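Local coordinates for protein HNH endonuclease (Geobacter metallireducens, PDB 4H9D) that probably nicks one strand of DNA as a manganese-dependent endonuclease of the HNH family, with a zinc ion held within its fold, at residues 30-35 with 68-73; 74-79 with 86-91. One frame throughout, in Å; residues are numbered along the deposited sequence.

Interaction 1 (30-35 with 68-73). With ZN (zinc ion), chain D.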
loop_
_atom_site.group_PDB
_atom_site.type_symbol
_atom_site.label_atom_id
_atom_site.label_comp_id
_atom_site.label_asym_id
_atom_site.label_seq_id
_atom_site.Cartn_x
_atom_site.Cartn_y
_atom_site.Cartn_z
ATOM N N LYS A 30 11.836 1.948 -28.686
ATOM C CA LYS A 30 11.042 1.020 -29.475
ATOM C C LYS A 30 11.907 -0.194 -29.784
ATOM O O LYS A 30 11.442 -1.335 -29.739
ATOM C CB LYS A 30 10.621 1.674 -30.789
ATOM C CG LYS A 30 9.326 2.457 -30.734
ATOM C CD LYS A 30 9.380 3.630 -29.807
ATOM C CE LYS A 30 8.243 4.572 -30.138
ATOM N NZ LYS A 30 8.284 4.923 -31.593
ATOM N N ASN A 31 13.172 0.055 -30.103
ATOM C CA ASN A 31 14.064 -1.049 -30.396
ATOM C C ASN A 31 14.250 -1.929 -29.174
ATOM O O ASN A 31 14.104 -3.156 -29.254
ATOM C CB ASN A 31 15.426 -0.549 -30.863
ATOM C CG ASN A 31 15.653 -0.811 -32.326
ATOM O OD1 ASN A 31 15.070 -0.137 -33.183
ATOM N ND2 ASN A 31 16.484 -1.812 -32.633
ATOM N N ARG A 32 14.570 -1.300 -28.047
ATOM C CA ARG A 32 14.787 -2.028 -26.813
ATOM C C ARG A 32 13.610 -2.936 -26.418
ATOM O O ARG A 32 13.826 -4.114 -26.098
ATOM C CB ARG A 32 15.101 -1.062 -25.676
ATOM C CG ARG A 32 15.530 -1.762 -24.417
ATOM C CD ARG A 32 17.009 -1.678 -24.273
ATOM N NE ARG A 32 17.353 -0.492 -23.516
ATOM C CZ ARG A 32 17.539 -0.470 -22.200
ATOM N NH1 ARG A 32 17.424 -1.582 -21.485
ATOM N NH2 ARG A 32 17.836 0.678 -21.598
ATOM N N ILE A 33 12.375 -2.427 -26.427
ATOM C CA ILE A 33 11.266 -3.306 -26.048
ATOM C C ILE A 33 10.929 -4.286 -27.161
ATOM O O ILE A 33 10.293 -5.310 -26.926
ATOM C CB ILE A 33 9.989 -2.535 -25.655
ATOM C CG1 ILE A 33 9.633 -1.503 -26.706
ATOM C CG2 ILE A 33 10.177 -1.866 -24.321
ATOM C CD1 ILE A 33 8.372 -0.764 -26.343
ATOM N N ALA A 34 11.360 -3.967 -28.378
ATOM C CA ALA A 34 11.130 -4.840 -29.530
ATOM C C ALA A 34 11.796 -6.169 -29.228
ATOM O O ALA A 34 11.292 -7.223 -29.609
ATOM C CB ALA A 34 11.742 -4.237 -30.794
ATOM N N ARG A 35 12.934 -6.109 -28.539
ATOM C CA ARG A 35 13.678 -7.304 -28.164
ATOM C C ARG A 35 12.854 -8.137 -27.187
ATOM O O ARG A 35 13.071 -9.330 -27.045
ATOM C CB ARG A 35 15.017 -6.897 -27.551
ATOM C CG ARG A 35 15.830 -6.021 -28.485
ATOM C CD ARG A 35 17.083 -5.487 -27.826
ATOM N NE ARG A 35 17.834 -4.640 -28.746
ATOM C CZ ARG A 35 18.788 -3.784 -28.382
ATOM N NH1 ARG A 35 19.120 -3.649 -27.102
ATOM N NH2 ARG A 35 19.417 -3.063 -29.303
ATOM N N ASN A 68 19.459 5.059 -16.805
ATOM C CA ASN A 68 18.579 4.797 -15.678
ATOM C C ASN A 68 17.212 4.240 -16.114
ATOM O O ASN A 68 16.383 3.842 -15.299
ATOM C CB ASN A 68 18.427 6.100 -14.877
ATOM C CG ASN A 68 17.660 5.916 -13.601
ATOM O OD1 ASN A 68 17.905 4.971 -12.843
ATOM N ND2 ASN A 68 16.726 6.827 -13.340
ATOM N N VAL A 69 16.985 4.210 -17.413
ATOM C CA VAL A 69 15.734 3.699 -17.940
ATOM C C VAL A 69 15.949 2.250 -18.353
ATOM O O VAL A 69 17.030 1.880 -18.819
ATOM C CB VAL A 69 15.260 4.578 -19.115
ATOM C CG1 VAL A 69 14.515 3.766 -20.124
ATOM C CG2 VAL A 69 14.367 5.687 -18.577
ATOM N N VAL A 70 14.916 1.436 -18.173
ATOM C CA VAL A 70 14.996 0.014 -18.461
ATOM C C VAL A 70 13.592 -0.578 -18.719
ATOM O O VAL A 70 12.597 -0.105 -18.149
ATOM C CB VAL A 70 15.648 -0.667 -17.257
ATOM C CG1 VAL A 70 14.620 -1.418 -16.448
ATOM C CG2 VAL A 70 16.756 -1.550 -17.706
ATOM N N PRO A 71 13.489 -1.625 -19.570
ATOM C CA PRO A 71 12.195 -2.259 -19.884
ATOM C C PRO A 71 11.804 -3.258 -18.809
ATOM O O PRO A 71 12.631 -4.055 -18.391
ATOM C CB PRO A 71 12.451 -2.987 -21.211
ATOM C CG PRO A 71 13.887 -2.626 -21.606
ATOM C CD PRO A 71 14.571 -2.290 -20.306
ATOM N N ALA A 72 10.554 -3.232 -18.365
ATOM C CA ALA A 72 10.128 -4.182 -17.346
ATOM C C ALA A 72 8.712 -4.684 -17.610
ATOM O O ALA A 72 7.880 -3.959 -18.157
ATOM C CB ALA A 72 10.206 -3.541 -15.978
ATOM N N CYS A 73 8.449 -5.935 -17.230
ATOM C CA CYS A 73 7.127 -6.544 -17.403
ATOM C C CYS A 73 6.221 -6.126 -16.246
ATOM O O CYS A 73 6.694 -5.696 -15.192
ATOM C CB CYS A 73 7.232 -8.070 -17.438
ATOM S SG CYS A 73 7.486 -8.859 -15.814
HETATM ZN ZN ZN D . 9.936 -9.306 -15.330
#

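Interaction 2 (74-79 with 86-91). With ZN (zinc ion), chain D.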
loop_
_atom_site.group_PDB
_atom_site.type_symbol
_atom_site.label_atom_id
_atom_site.label_comp_id
_atom_site.label_asym_id
_atom_site.label_seq_id
_atom_site.Cartn_x
_atom_site.Cartn_y
_atom_site.Cartn_z
ATOM N N LYS A 74 4.916 -6.253 -16.448
ATOM C CA LYS A 74 3.924 -5.879 -15.443
ATOM C C LYS A 74 4.293 -6.268 -14.002
ATOM O O LYS A 74 4.454 -5.405 -13.133
ATOM C CB LYS A 74 2.575 -6.492 -15.847
ATOM C CG LYS A 74 1.428 -6.318 -14.863
ATOM C CD LYS A 74 0.109 -6.756 -15.497
ATOM C CE LYS A 74 0.197 -8.161 -16.098
ATOM N NZ LYS A 74 -1.045 -8.560 -16.828
ATOM N N GLU A 75 4.442 -7.570 -13.769
ATOM C CA GLU A 75 4.764 -8.132 -12.457
ATOM C C GLU A 75 6.017 -7.564 -11.785
ATOM O O GLU A 75 5.984 -7.170 -10.615
ATOM C CB GLU A 75 4.890 -9.645 -12.592
ATOM C CG GLU A 75 5.081 -10.393 -11.295
ATOM C CD GLU A 75 5.139 -11.895 -11.510
ATOM O OE1 GLU A 75 4.161 -12.449 -12.058
ATOM O OE2 GLU A 75 6.158 -12.521 -11.140
ATOM N N CYS A 76 7.123 -7.537 -12.521
ATOM C CA CYS A 76 8.381 -7.019 -11.993
ATOM C C CYS A 76 8.291 -5.533 -11.678
ATOM O O CYS A 76 8.802 -5.070 -10.654
ATOM C CB CYS A 76 9.526 -7.242 -12.992
ATOM S SG CYS A 76 10.364 -8.844 -12.868
ATOM N N ASN A 77 7.645 -4.778 -12.557
ATOM C CA ASN A 77 7.550 -3.345 -12.341
ATOM C C ASN A 77 6.878 -2.958 -11.030
ATOM O O ASN A 77 7.320 -2.007 -10.375
ATOM C CB ASN A 77 6.828 -2.675 -13.502
ATOM C CG ASN A 77 6.775 -1.180 -13.347
ATOM O OD1 ASN A 77 7.806 -0.524 -13.174
ATOM N ND2 ASN A 77 5.572 -0.625 -13.398
ATOM N N ASN A 78 5.817 -3.676 -10.649
ATOM C CA ASN A 78 5.092 -3.391 -9.405
ATOM C C ASN A 78 5.826 -3.938 -8.194
ATOM O O ASN A 78 6.108 -3.207 -7.245
ATOM C CB ASN A 78 3.701 -4.008 -9.450
ATOM C CG ASN A 78 2.899 -3.522 -10.630
ATOM O OD1 ASN A 78 2.597 -2.332 -10.740
ATOM N ND2 ASN A 78 2.559 -4.436 -11.532
ATOM N N ARG A 79 6.117 -5.236 -8.235
ATOM C CA ARG A 79 6.819 -5.908 -7.160
ATOM C C ARG A 79 8.068 -5.161 -6.731
ATOM O O ARG A 79 8.462 -5.226 -5.572
ATOM C CB ARG A 79 7.201 -7.323 -7.587
ATOM C CG ARG A 79 6.098 -8.336 -7.411
ATOM C CD ARG A 79 6.363 -9.596 -8.220
ATOM N NE ARG A 79 5.362 -10.631 -7.969
ATOM C CZ ARG A 79 5.310 -11.359 -6.856
ATOM N NH1 ARG A 79 6.206 -11.166 -5.892
ATOM N NH2 ARG A 79 4.359 -12.274 -6.698
ATOM N N VAL A 86 14.622 -6.671 0.584
ATOM C CA VAL A 86 14.948 -8.064 0.862
ATOM C C VAL A 86 13.964 -9.057 0.269
ATOM O O VAL A 86 14.334 -10.195 -0.021
ATOM C CB VAL A 86 15.047 -8.322 2.374
ATOM C CG1 VAL A 86 16.470 -8.087 2.839
ATOM C CG2 VAL A 86 14.084 -7.393 3.121
ATOM N N GLU A 87 12.710 -8.643 0.116
ATOM C CA GLU A 87 11.706 -9.524 -0.463
ATOM C C GLU A 87 11.987 -9.545 -1.968
ATOM O O GLU A 87 11.765 -10.551 -2.647
ATOM C CB GLU A 87 10.287 -8.990 -0.206
ATOM C CG GLU A 87 9.903 -8.802 1.271
ATOM C CD GLU A 87 8.459 -8.295 1.474
ATOM O OE1 GLU A 87 8.084 -7.246 0.890
ATOM O OE2 GLU A 87 7.701 -8.946 2.231
ATOM N N TRP A 88 12.491 -8.420 -2.475
ATOM C CA TRP A 88 12.808 -8.288 -3.888
ATOM C C TRP A 88 13.924 -9.252 -4.245
ATOM O O TRP A 88 13.753 -10.104 -5.120
ATOM C CB TRP A 88 13.227 -6.852 -4.203
ATOM C CG TRP A 88 13.638 -6.629 -5.633
ATOM C CD1 TRP A 88 14.878 -6.288 -6.082
ATOM C CD2 TRP A 88 12.806 -6.729 -6.798
ATOM N NE1 TRP A 88 14.874 -6.167 -7.454
ATOM C CE2 TRP A 88 13.614 -6.435 -7.916
ATOM C CE3 TRP A 88 11.458 -7.038 -7.004
ATOM C CZ2 TRP A 88 13.118 -6.442 -9.216
ATOM C CZ3 TRP A 88 10.969 -7.045 -8.296
ATOM C CH2 TRP A 88 11.796 -6.750 -9.384
ATOM N N GLU A 89 15.063 -9.125 -3.568
ATOM C CA GLU A 89 16.192 -10.012 -3.822
ATOM C C GLU A 89 15.681 -11.437 -3.932
ATOM O O GLU A 89 15.814 -12.079 -4.968
ATOM C CB GLU A 89 17.214 -9.927 -2.689
ATOM C CG GLU A 89 18.506 -9.214 -3.054
ATOM C CD GLU A 89 18.325 -7.721 -3.267
ATOM O OE1 GLU A 89 17.506 -7.334 -4.126
ATOM O OE2 GLU A 89 19.007 -6.932 -2.575
ATOM N N GLU A 90 15.080 -11.916 -2.850
ATOM C CA GLU A 90 14.530 -13.264 -2.797
ATOM C C GLU A 90 13.593 -13.526 -3.975
ATOM O O GLU A 90 13.582 -14.629 -4.532
ATOM C CB GLU A 90 13.781 -13.480 -1.477
ATOM C CG GLU A 90 14.640 -13.249 -0.234
ATOM C CD GLU A 90 13.952 -13.689 1.057
ATOM O OE1 GLU A 90 12.800 -13.260 1.297
ATOM O OE2 GLU A 90 14.567 -14.459 1.831
ATOM N N TYR A 91 12.803 -12.519 -4.345
ATOM C CA TYR A 91 11.885 -12.650 -5.481
ATOM C C TYR A 91 12.720 -12.946 -6.735
ATOM O O TYR A 91 12.395 -13.850 -7.519
ATOM C CB TYR A 91 11.091 -11.358 -5.681
ATOM C CG TYR A 91 10.383 -11.279 -7.013
ATOM C CD1 TYR A 91 9.273 -12.090 -7.292
ATOM C CD2 TYR A 91 10.841 -10.415 -8.017
ATOM C CE1 TYR A 91 8.636 -12.043 -8.547
ATOM C CE2 TYR A 91 10.219 -10.360 -9.268
ATOM C CZ TYR A 91 9.119 -11.180 -9.526
ATOM O OH TYR A 91 8.536 -11.160 -10.780
HETATM ZN ZN ZN D . 9.936 -9.306 -15.330
#

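Interaction 1 (30-35 with 68-73)
Arg32 reaches from helix 30-34 across Pro71 to the backbone of strand 69-73. Its CB is directed toward the strand, and with CG anti to the backbone N (chi1 -172°) the chain leaves the helix in the direction of the proline. CG is the first atom to touch, packing against Pro71 CG at 3.4 Å. Beyond it, bends at both chi2 and chi3 bring NH1 to Pro71 and NH2 to Val69 O, and the Arg32 and Pro71 side chains run roughly perpendicular to each other. At the tip the two terminal nitrogens divide. NH1 is set against the Pro71 ring, 3.2 Å from CD of that residue, and Val70 CG2 lies at the guanidinium edge, 3.8 Å from Arg32 NH1. NH2 donates to Val69 O at 3.1 Å. That bond is bent (N-H...O 135°), and the donor stands above the carbonyl plane instead of on a lone pair. Ile33 adds an apolar touch one residue on, its CG2 lying 4.0 Å from Pro71 CB. With an alanine here in place of Arg32, Val69 O would probably lose this donor and Pro71 CG the methylene packed against it. The axes of 30-34 and 69-73 approach to 8.9 Å at 37°, and helix 27-34 thus packs at a slant on the two-stranded antiparallel sheet. Val70 and Ala72 pair through their backbones with Asp53 and Thr51 of strand 50-54, Ile33 also rests on Leu50 there, and Trp29, earlier in the same helix, packs on Val69 and Pro71.

Interaction 2 (74-79 with 86-91)
Arg79 lies over one face of the Tyr91 ring, its CD 3.8 Å from the ring centroid of Tyr91 and 30° off the ring normal, which identifies a CH-pi contact. The contact closes a helical hairpin: helices 74-82 and 85-92 follow each other closely in the chain, and the axes of 74-79 and 86-91 run nearly antiparallel, at 155°. The first helix is consistent with the helix of the beta-beta-alpha finger expected of the His-Me finger clan. The Arg79 chain is extended from CG to NE, and its guanidinium plane stays only 5° from that of the tyrosine ring; the group therefore lies flat, displaced toward the CD1-CE1 side, with NH1 3.5 Å from Tyr91 CD1. The phenol end is fixed separately. Tyr91 OH donates to Glu75 OE2 at 2.8 Å, approaching on the anti side of a carboxylate whose plane is steeply inclined to the ring. The extended Glu75 chain brings the oxygen to the ring edge. Glu75 OE2 also faces Arg79 NE, but this is a long pairing of charges with no N-H aimed at the oxygen. Trp88 fills the other part of the interface, CH2 of its indole 3.7 Å from Cys76 O, while Arg79 CB sits in the plane of that ring at its edge, 3.8 Å from CZ3 of Trp88. Tyr40 meets the same indole edge-to-face, tying the hairpin to the zinc-binding loop. Glu87 forms a salt bridge with Arg35 of a second subunit. Cys76 SG, bonded to zinc, lies at the edge of the tyrosine ring, 3.6 Å from Tyr91 OH.

One zinc ion is shared by segments 68-73 and 74-79. Cys73, at the end of 68-73, and Cys76, in 74-79, each bind it through SG at 2.5 Å, and Cys38 and Cys41 complete the four-cysteine site. Interaction 1 closes along the chain before interaction 2 opens, and their centres are about 17 Å apart. Cys73 makes the passage from strand to helix: it sits at the N-cap of helix 74-82, and its side chain caps a backbone N there. The two contacts also touch directly through Ala72 CB and Asn77 CB at 4.3 Å. The Arg79 side chain of interaction 2 is about 11 Å from a bound magnesium ion, so it stands back from that metal.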